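Long-range contacts in choline kinase (Cryptosporidium parvum, PDB 3MES), which probably transfers a phosphate from ATP to choline, and perhaps ethanolamine, with the help of magnesium: residues F87-V92 with P103-R108; A359-T364 with Q412-L417. All blocks are in the same frame, centred on the assembly; numbering follows the deposited sequence.

Contact 1 of 2, residues F87-V92 with P103-R108; sequences FVVSIV and PRILFR. With ADP (adenosine-5'-diphosphate), chain I.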
ATOM      1  N   PHE B  87     -21.190   8.651 -16.526  1.00 24.30           N
ATOM      2  CA  PHE B  87     -21.050   7.748 -17.657  1.00 24.29           C
ATOM      3  C   PHE B  87     -19.630   7.218 -17.716  1.00 24.35           C
ATOM      4  O   PHE B  87     -18.672   7.963 -17.519  1.00 24.27           O
ATOM      5  CB  PHE B  87     -21.371   8.467 -18.971  1.00 24.23           C
ATOM      6  CG  PHE B  87     -22.729   9.107 -19.002  1.00 24.15           C
ATOM      7  CD1 PHE B  87     -23.828   8.412 -19.481  1.00 24.03           C
ATOM      8  CD2 PHE B  87     -22.903  10.411 -18.568  1.00 23.86           C
ATOM      9  CE1 PHE B  87     -25.080   9.003 -19.517  1.00 24.34           C
ATOM     10  CE2 PHE B  87     -24.152  11.009 -18.602  1.00 24.17           C
ATOM     11  CZ  PHE B  87     -25.242  10.303 -19.077  1.00 24.01           C
ATOM     12  N   VAL B  88     -19.493   5.925 -17.983  1.00 24.57           N
ATOM     13  CA  VAL B  88     -18.188   5.363 -18.270  1.00 24.85           C
ATOM     14  C   VAL B  88     -18.033   5.278 -19.783  1.00 25.16           C
ATOM     15  O   VAL B  88     -18.770   4.552 -20.451  1.00 25.09           O
ATOM     16  CB  VAL B  88     -18.005   3.976 -17.645  1.00 24.79           C
ATOM     17  CG1 VAL B  88     -16.564   3.525 -17.797  1.00 24.61           C
ATOM     18  CG2 VAL B  88     -18.400   4.000 -16.177  1.00 24.97           C
ATOM     19  N   VAL B  89     -17.084   6.039 -20.317  1.00 25.55           N
ATOM     20  CA  VAL B  89     -16.850   6.070 -21.752  1.00 25.98           C
ATOM     21  C   VAL B  89     -15.573   5.313 -22.088  1.00 26.38           C
ATOM     22  O   VAL B  89     -14.475   5.754 -21.754  1.00 26.38           O
ATOM     23  CB  VAL B  89     -16.743   7.512 -22.275  1.00 25.93           C
ATOM     24  CG1 VAL B  89     -16.625   7.517 -23.792  1.00 25.75           C
ATOM     25  CG2 VAL B  89     -17.947   8.329 -21.824  1.00 25.69           C
ATOM     26  N   SER B  90     -15.724   4.172 -22.749  1.00 26.96           N
ATOM     27  CA  SER B  90     -14.588   3.309 -23.043  1.00 27.59           C
ATOM     28  C   SER B  90     -14.314   3.193 -24.537  1.00 28.02           C
ATOM     29  O   SER B  90     -15.195   3.417 -25.366  1.00 28.00           O
ATOM     30  CB  SER B  90     -14.822   1.912 -22.464  1.00 27.53           C
ATOM     31  OG  SER B  90     -15.163   1.976 -21.092  1.00 27.71           O
ATOM     32  N   ILE B  91     -13.075   2.846 -24.867  1.00 28.68           N
ATOM     33  CA  ILE B  91     -12.720   2.453 -26.221  1.00 29.34           C
ATOM     34  C   ILE B  91     -12.729   0.930 -26.266  1.00 29.79           C
ATOM     35  O   ILE B  91     -11.978   0.278 -25.543  1.00 29.82           O
ATOM     36  CB  ILE B  91     -11.325   2.969 -26.615  1.00 29.30           C
ATOM     37  CG1 ILE B  91     -11.258   4.492 -26.470  1.00 29.38           C
ATOM     38  CG2 ILE B  91     -10.982   2.550 -28.032  1.00 29.35           C
ATOM     39  CD1 ILE B  91     -12.289   5.235 -27.293  1.00 29.60           C
ATOM     40  N   VAL B  92     -13.586   0.367 -27.110  1.00 30.45           N
ATOM     41  CA  VAL B  92     -13.800  -1.078 -27.127  1.00 31.04           C
ATOM     42  C   VAL B  92     -12.869  -1.827 -28.079  1.00 31.49           C
ATOM     43  O   VAL B  92     -12.854  -3.058 -28.097  1.00 31.55           O
ATOM     44  CB  VAL B  92     -15.262  -1.425 -27.471  1.00 31.09           C
ATOM     45  CG1 VAL B  92     -16.182  -1.045 -26.318  1.00 31.03           C
ATOM     46  CG2 VAL B  92     -15.685  -0.730 -28.758  1.00 31.01           C
ATOM     47  N   PRO B 103      -7.926   4.985 -22.084  1.00 26.66           N
ATOM     48  CA  PRO B 103      -8.848   4.113 -22.806  1.00 26.55           C
ATOM     49  C   PRO B 103     -10.264   4.202 -22.241  1.00 26.37           C
ATOM     50  O   PRO B 103     -11.238   4.059 -22.980  1.00 26.32           O
ATOM     51  CB  PRO B 103      -8.268   2.717 -22.564  1.00 26.55           C
ATOM     52  CG  PRO B 103      -7.531   2.835 -21.286  1.00 26.51           C
ATOM     53  CD  PRO B 103      -6.965   4.222 -21.270  1.00 26.66           C
ATOM     54  N   ARG B 104     -10.366   4.433 -20.937  1.00 26.23           N
ATOM     55  CA  ARG B 104     -11.653   4.639 -20.284  1.00 26.07           C
ATOM     56  C   ARG B 104     -11.636   5.960 -19.526  1.00 25.65           C
ATOM     57  O   ARG B 104     -10.617   6.338 -18.953  1.00 25.62           O
ATOM     58  CB  ARG B 104     -11.964   3.487 -19.325  1.00 26.21           C
ATOM     59  CG  ARG B 104     -12.127   2.136 -20.009  1.00 27.38           C
ATOM     60  CD  ARG B 104     -11.997   0.976 -19.026  1.00 28.91           C
ATOM     61  NE  ARG B 104     -13.158   0.849 -18.148  1.00 30.36           N
ATOM     62  CZ  ARG B 104     -14.284   0.224 -18.483  1.00 31.09           C
ATOM     63  NH1 ARG B 104     -14.408  -0.325 -19.685  1.00 31.43           N
ATOM     64  NH2 ARG B 104     -15.290   0.152 -17.621  1.00 31.42           N
ATOM     65  N   ILE B 105     -12.761   6.666 -19.533  1.00 25.18           N
ATOM     66  CA  ILE B 105     -12.882   7.898 -18.766  1.00 24.83           C
ATOM     67  C   ILE B 105     -14.219   7.959 -18.042  1.00 24.70           C
ATOM     68  O   ILE B 105     -15.130   7.181 -18.332  1.00 24.65           O
ATOM     69  CB  ILE B 105     -12.707   9.164 -19.643  1.00 24.73           C
ATOM     70  CG1 ILE B 105     -13.876   9.324 -20.619  1.00 24.54           C
ATOM     71  CG2 ILE B 105     -11.370   9.136 -20.369  1.00 24.54           C
ATOM     72  CD1 ILE B 105     -15.136   9.876 -19.979  1.00 23.88           C
ATOM     73  N   LEU B 106     -14.322   8.883 -17.092  1.00 24.54           N
ATOM     74  CA  LEU B 106     -15.546   9.078 -16.328  1.00 24.49           C
ATOM     75  C   LEU B 106     -16.157  10.420 -16.713  1.00 24.49           C
ATOM     76  O   LEU B 106     -15.571  11.471 -16.460  1.00 24.41           O
ATOM     77  CB  LEU B 106     -15.240   9.032 -14.827  1.00 24.42           C
ATOM     78  CG  LEU B 106     -16.396   9.031 -13.823  1.00 24.28           C
ATOM     79  CD1 LEU B 106     -17.056  10.400 -13.737  1.00 24.10           C
ATOM     80  CD2 LEU B 106     -17.411   7.951 -14.170  1.00 24.32           C
ATOM     81  N   PHE B 107     -17.325  10.380 -17.346  1.00 24.68           N
ATOM     82  CA  PHE B 107     -17.991  11.600 -17.793  1.00 24.87           C
ATOM     83  C   PHE B 107     -19.014  12.046 -16.759  1.00 25.07           C
ATOM     84  O   PHE B 107     -20.019  11.376 -16.541  1.00 25.10           O
ATOM     85  CB  PHE B 107     -18.674  11.374 -19.143  1.00 24.82           C
ATOM     86  CG  PHE B 107     -18.961  12.641 -19.900  1.00 24.68           C
ATOM     87  CD1 PHE B 107     -18.128  13.053 -20.929  1.00 24.45           C
ATOM     88  CD2 PHE B 107     -20.062  13.420 -19.585  1.00 24.44           C
ATOM     89  CE1 PHE B 107     -18.387  14.218 -21.628  1.00 24.02           C
ATOM     90  CE2 PHE B 107     -20.326  14.587 -20.283  1.00 24.34           C
ATOM     91  CZ  PHE B 107     -19.487  14.986 -21.305  1.00 24.04           C
ATOM     92  N   ARG B 108     -18.753  13.186 -16.127  1.00 25.33           N
ATOM     93  CA  ARG B 108     -19.603  13.670 -15.046  1.00 25.68           C
ATOM     94  C   ARG B 108     -20.388  14.916 -15.443  1.00 26.09           C
ATOM     95  O   ARG B 108     -19.807  15.940 -15.799  1.00 26.05           O
ATOM     96  CB  ARG B 108     -18.759  13.957 -13.800  1.00 25.54           C
ATOM     97  CG  ARG B 108     -19.538  14.550 -12.642  1.00 24.98           C
ATOM     98  CD  ARG B 108     -18.621  14.884 -11.471  1.00 23.97           C
ATOM     99  NE  ARG B 108     -18.027  13.692 -10.872  1.00 23.29           N
ATOM    100  CZ  ARG B 108     -18.607  12.967  -9.918  1.00 23.07           C
ATOM    101  NH1 ARG B 108     -19.802  13.310  -9.456  1.00 22.87           N
ATOM    102  NH2 ARG B 108     -17.993  11.900  -9.426  1.00 22.60           N
TER
HETATM  103  PB  ADP I 425     -22.637  11.502  -6.870  1.00 25.25           P
HETATM  104  O1B ADP I 425     -23.920  11.524  -7.667  1.00 25.82           O
HETATM  105  O2B ADP I 425     -21.725  12.678  -7.121  1.00 25.37           O
HETATM  106  O3B ADP I 425     -22.827  11.149  -5.413  1.00 25.78           O
HETATM  107  PA  ADP I 425     -20.449   9.703  -6.913  1.00 24.67           P
HETATM  108  O1A ADP I 425     -20.583   9.478  -5.425  1.00 24.49           O
HETATM  109  O2A ADP I 425     -19.327  10.548  -7.459  1.00 25.10           O
HETATM  110  O3A ADP I 425     -21.843  10.256  -7.502  1.00 24.92           O
HETATM  111  O5' ADP I 425     -20.405   8.265  -7.625  1.00 24.63           O
HETATM  112  C5' ADP I 425     -19.165   7.632  -7.901  1.00 24.68           C
HETATM  113  C4' ADP I 425     -19.432   6.147  -8.056  1.00 24.31           C
HETATM  114  O4' ADP I 425     -19.308   5.797  -9.432  1.00 24.16           O
HETATM  115  C3' ADP I 425     -18.398   5.346  -7.287  1.00 24.43           C
HETATM  116  O3' ADP I 425     -19.047   4.512  -6.328  1.00 25.27           O
HETATM  117  C2' ADP I 425     -17.684   4.509  -8.324  1.00 24.27           C
HETATM  118  O2' ADP I 425     -18.173   3.168  -8.262  1.00 24.03           O
HETATM  119  C1' ADP I 425     -18.059   5.148  -9.649  1.00 24.07           C
HETATM  120  N9  ADP I 425     -17.060   6.186  -9.994  1.00 23.82           N
HETATM  121  C8  ADP I 425     -17.198   7.509  -9.781  1.00 23.86           C
HETATM  122  N7  ADP I 425     -16.108   8.195 -10.212  1.00 23.35           N
HETATM  123  C5  ADP I 425     -15.245   7.294 -10.716  1.00 23.63           C
HETATM  124  C6  ADP I 425     -13.901   7.339 -11.338  1.00 23.48           C
HETATM  125  N6  ADP I 425     -13.251   8.516 -11.508  1.00 23.34           N
HETATM  126  N1  ADP I 425     -13.350   6.167 -11.729  1.00 23.44           N
HETATM  127  C2  ADP I 425     -13.989   4.993 -11.563  1.00 23.64           C
HETATM  128  N3  ADP I 425     -15.209   4.875 -11.010  1.00 23.57           N
HETATM  129  C4  ADP I 425     -15.877   5.971 -10.572  1.00 23.81           C

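Contact 2 of 2, residues A359-T364 with Q412-L417; sequences AVEVFT and QGILPL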
ATOM      1  N   ALA B 359      -8.491   8.067  22.196  1.00 19.10           N
ATOM      2  CA  ALA B 359      -9.011   9.387  21.855  1.00 18.93           C
ATOM      3  C   ALA B 359      -9.878   9.318  20.601  1.00 18.78           C
ATOM      4  O   ALA B 359     -10.932   9.950  20.530  1.00 18.74           O
ATOM      5  CB  ALA B 359      -7.870  10.378  21.661  1.00 18.93           C
ATOM      6  N   VAL B 360      -9.430   8.543  19.617  1.00 18.47           N
ATOM      7  CA  VAL B 360     -10.162   8.391  18.364  1.00 18.29           C
ATOM      8  C   VAL B 360     -11.542   7.787  18.593  1.00 18.23           C
ATOM      9  O   VAL B 360     -12.471   8.030  17.823  1.00 18.20           O
ATOM     10  CB  VAL B 360      -9.393   7.504  17.362  1.00 18.21           C
ATOM     11  CG1 VAL B 360     -10.295   7.104  16.211  1.00 18.09           C
ATOM     12  CG2 VAL B 360      -8.159   8.222  16.854  1.00 17.82           C
ATOM     13  N   GLU B 361     -11.670   6.996  19.653  1.00 18.15           N
ATOM     14  CA  GLU B 361     -12.946   6.365  19.988  1.00 18.01           C
ATOM     15  C   GLU B 361     -14.038   7.405  20.214  1.00 17.86           C
ATOM     16  O   GLU B 361     -15.197   7.189  19.864  1.00 17.84           O
ATOM     17  CB  GLU B 361     -12.801   5.476  21.224  1.00 17.98           C
ATOM     18  CG  GLU B 361     -12.140   4.138  20.944  1.00 18.15           C
ATOM     19  CD  GLU B 361     -12.943   3.293  19.971  1.00 18.61           C
ATOM     20  OE1 GLU B 361     -12.563   3.232  18.784  1.00 18.12           O
ATOM     21  OE2 GLU B 361     -13.961   2.702  20.391  1.00 18.88           O
ATOM     22  N   VAL B 362     -13.661   8.534  20.802  1.00 17.74           N
ATOM     23  CA  VAL B 362     -14.612   9.602  21.084  1.00 17.63           C
ATOM     24  C   VAL B 362     -15.278  10.103  19.807  1.00 17.37           C
ATOM     25  O   VAL B 362     -16.485  10.327  19.772  1.00 17.30           O
ATOM     26  CB  VAL B 362     -13.926  10.786  21.794  1.00 17.69           C
ATOM     27  CG1 VAL B 362     -14.772  12.046  21.669  1.00 17.91           C
ATOM     28  CG2 VAL B 362     -13.654  10.446  23.254  1.00 17.83           C
ATOM     29  N   PHE B 363     -14.482  10.273  18.756  1.00 17.16           N
ATOM     30  CA  PHE B 363     -14.982  10.802  17.492  1.00 16.95           C
ATOM     31  C   PHE B 363     -15.957   9.863  16.784  1.00 16.98           C
ATOM     32  O   PHE B 363     -16.535  10.228  15.760  1.00 17.13           O
ATOM     33  CB  PHE B 363     -13.819  11.146  16.559  1.00 16.89           C
ATOM     34  CG  PHE B 363     -13.068  12.383  16.958  1.00 16.55           C
ATOM     35  CD1 PHE B 363     -13.511  13.635  16.560  1.00 16.08           C
ATOM     36  CD2 PHE B 363     -11.921  12.297  17.730  1.00 16.18           C
ATOM     37  CE1 PHE B 363     -12.823  14.779  16.926  1.00 15.92           C
ATOM     38  CE2 PHE B 363     -11.228  13.436  18.098  1.00 15.93           C
ATOM     39  CZ  PHE B 363     -11.679  14.678  17.696  1.00 15.65           C
ATOM     40  N   THR B 364     -16.139   8.657  17.320  1.00 16.86           N
ATOM     41  CA  THR B 364     -17.062   7.699  16.716  1.00 16.76           C
ATOM     42  C   THR B 364     -18.498   8.204  16.810  1.00 16.82           C
ATOM     43  O   THR B 364     -19.333   7.904  15.950  1.00 16.82           O
ATOM     44  CB  THR B 364     -16.975   6.303  17.379  1.00 16.76           C
ATOM     45  OG1 THR B 364     -17.263   6.411  18.779  1.00 16.82           O
ATOM     46  CG2 THR B 364     -15.592   5.700  17.193  1.00 16.74           C
ATOM     47  N   GLN B 412     -16.095   2.076  29.495  1.00 26.62           N
ATOM     48  CA  GLN B 412     -14.688   1.813  29.207  1.00 26.59           C
ATOM     49  C   GLN B 412     -13.771   2.890  29.780  1.00 26.50           C
ATOM     50  O   GLN B 412     -12.548   2.750  29.763  1.00 26.35           O
ATOM     51  CB  GLN B 412     -14.467   1.677  27.702  1.00 26.59           C
ATOM     52  CG  GLN B 412     -14.975   0.371  27.125  1.00 26.90           C
ATOM     53  CD  GLN B 412     -14.862   0.325  25.614  1.00 27.17           C
ATOM     54  OE1 GLN B 412     -14.761   1.362  24.956  1.00 27.46           O
ATOM     55  NE2 GLN B 412     -14.885  -0.879  25.055  1.00 26.99           N
ATOM     56  N   GLY B 413     -14.366   3.963  30.284  1.00 26.49           N
ATOM     57  CA  GLY B 413     -13.600   5.031  30.913  1.00 26.55           C
ATOM     58  C   GLY B 413     -12.997   5.997  29.912  1.00 26.63           C
ATOM     59  O   GLY B 413     -12.190   6.850  30.274  1.00 26.64           O
ATOM     60  N   ILE B 414     -13.386   5.864  28.649  1.00 26.70           N
ATOM     61  CA  ILE B 414     -12.908   6.775  27.614  1.00 26.87           C
ATOM     62  C   ILE B 414     -13.579   8.139  27.742  1.00 26.90           C
ATOM     63  O   ILE B 414     -12.947   9.171  27.530  1.00 26.97           O
ATOM     64  CB  ILE B 414     -13.134   6.207  26.201  1.00 26.86           C
ATOM     65  CG1 ILE B 414     -12.289   4.946  26.001  1.00 26.93           C
ATOM     66  CG2 ILE B 414     -12.797   7.253  25.150  1.00 26.94           C
ATOM     67  CD1 ILE B 414     -12.369   4.364  24.606  1.00 26.56           C
ATOM     68  N   LEU B 415     -14.864   8.133  28.087  1.00 26.99           N
ATOM     69  CA  LEU B 415     -15.581   9.363  28.408  1.00 27.10           C
ATOM     70  C   LEU B 415     -15.777   9.465  29.917  1.00 27.31           C
ATOM     71  O   LEU B 415     -16.047   8.462  30.578  1.00 27.22           O
ATOM     72  CB  LEU B 415     -16.939   9.404  27.706  1.00 26.99           C
ATOM     73  CG  LEU B 415     -16.962   9.664  26.200  1.00 26.91           C
ATOM     74  CD1 LEU B 415     -18.385   9.557  25.669  1.00 26.62           C
ATOM     75  CD2 LEU B 415     -16.362  11.028  25.871  1.00 26.55           C
ATOM     76  N   PRO B 416     -15.644  10.681  30.467  1.00 27.53           N
ATOM     77  CA  PRO B 416     -15.326  11.891  29.709  1.00 27.77           C
ATOM     78  C   PRO B 416     -13.824  12.075  29.488  1.00 27.97           C
ATOM     79  O   PRO B 416     -13.016  11.535  30.242  1.00 27.99           O
ATOM     80  CB  PRO B 416     -15.863  13.005  30.607  1.00 27.81           C
ATOM     81  CG  PRO B 416     -15.719  12.460  31.992  1.00 27.61           C
ATOM     82  CD  PRO B 416     -15.877  10.964  31.895  1.00 27.55           C
ATOM     83  N   LEU B 417     -13.464  12.836  28.458  1.00 28.27           N
ATOM     84  CA  LEU B 417     -12.061  13.085  28.131  1.00 28.55           C
ATOM     85  C   LEU B 417     -11.270  13.602  29.322  1.00 28.71           C
ATOM     86  O   LEU B 417     -10.160  13.145  29.586  1.00 28.71           O
ATOM     87  CB  LEU B 417     -11.940  14.093  26.984  1.00 28.59           C
ATOM     88  CG  LEU B 417     -12.024  13.573  25.551  1.00 28.65           C
ATOM     89  CD1 LEU B 417     -10.973  12.497  25.316  1.00 28.86           C
ATOM     90  CD2 LEU B 417     -13.417  13.046  25.258  1.00 29.24           C
TER

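Contact 1 of 2, residues F87-V92 with P103-R108
Strands 85-91 and 104-109 are adjacent members of the five-stranded antiparallel sheet that forms the N-terminal, nucleotide-binding lobe of this kinase, and they meet here through F87 and F107, V88 and L106, V89 and I105, and S90 and R104. The short segments run at 156° to one another. F87 and F107 form one hydrogen-bonded pair: F107 N donates to F87 O at 2.8 Å and F87 N donates back to F107 O. V89 and I105 form the next, and I91 N adds a bond to P103 O where the pairing runs out.

Side chains alternate between two faces. One carries F87, V89, I105 and F107. There I105 turns CG1 between its backbone N and carbonyl carbon (chi1 68°), which brings CD1 to 3.7 Å from V89 CB; V89 CG2 also lies beside F107 CB. Helix 51-61 covers part of this face, its I54 touching both phenylalanines. On the other face, the bent arginine R104 folds its guanidinium across V88 and S90. S90 OG and V88 CG1 lie over one face of that group, and although S90 OG comes within 2.8 Å of R104 NH1, the angle is too poor for a hydrogen bond.

As in the protein kinase-like fold, this sheet roofs the nucleotide. L106 lays its CG 3.7 Å from N7 of the adenine of ADP, its CD2 meanwhile approaching F87 O at 3.6 Å. Two residues on, R108 bridges both phosphates. Its NH2 donates to ADP O2A at 2.7 Å, almost straight at 174°. Its NH1 donates to ADP O2B at 3.1 Å. A salt bridge from R108 NE to E149 on the neighbouring strand 146-150 gives the guanidinium a second partner and helps fix its rotation.

Contact 2 of 2, residues A359-T364 with Q412-L417
V362, near the C-terminal end of helix 351-362, sits opposite I414 with their CA atoms 7.3 Å apart, a spacing bridged by side chains alone. The 412-417 segment has no regular helix or strand along most of its length: it leaves helix 391-411 through a Schellman motif, in which G413 adopts positive phi (81°), and a cis peptide bond precedes P416.

V362 is the hub. With CG1 anti to the backbone N (chi1 161°), CG2 is left beside that N and meets three residues. L417 reaches toward it tip to tip; L417 CD2 lies 3.3 Å from V362 CG2, tighter than methyl groups normally pack, so the exact spacing is doubtful. I414 presents CG2 and L415 its CD2, each at 3.8 Å from the same V362 CG2.

The surroundings belong to the largely helical C-terminal part of the kinase, where the chain after helix 391-411 folds back over the end of helix 351-362; L238 of helix 235-239 touches both V362 and L415. I414 also touches E361, its CD1 lying 3.6 Å from E361 CB across the aliphatic part of the glutamate. The buried carboxylate of E361 is satisfied beyond the two segments: OE1 bonds to Y324 OH and OE2 forms a salt bridge with K405 of helix 391-411. I414 O in turn accepts a hydrogen bond from W420 NE1.

How the contacts relate
Contact 1 closes before contact 2 opens, so the two follow in series along the chain. Their centres are 45 Å apart, on opposite sides of the chain's centre, and about 25 Å separates their nearest atoms. They share no helix or strand: 87-92 with 103-108 joins neighbouring strands of the N-terminal antiparallel sheet, whereas 359-364 with 412-417 packs a helix end against the loop that follows helix 391-411. Contact 1 supplies L106 and R108 to the ADP pocket, while contact 2 lies away from the annotated sites. Together they sample the two parts of the kinase fold, a nucleotide-binding sheet lobe and a helical lobe.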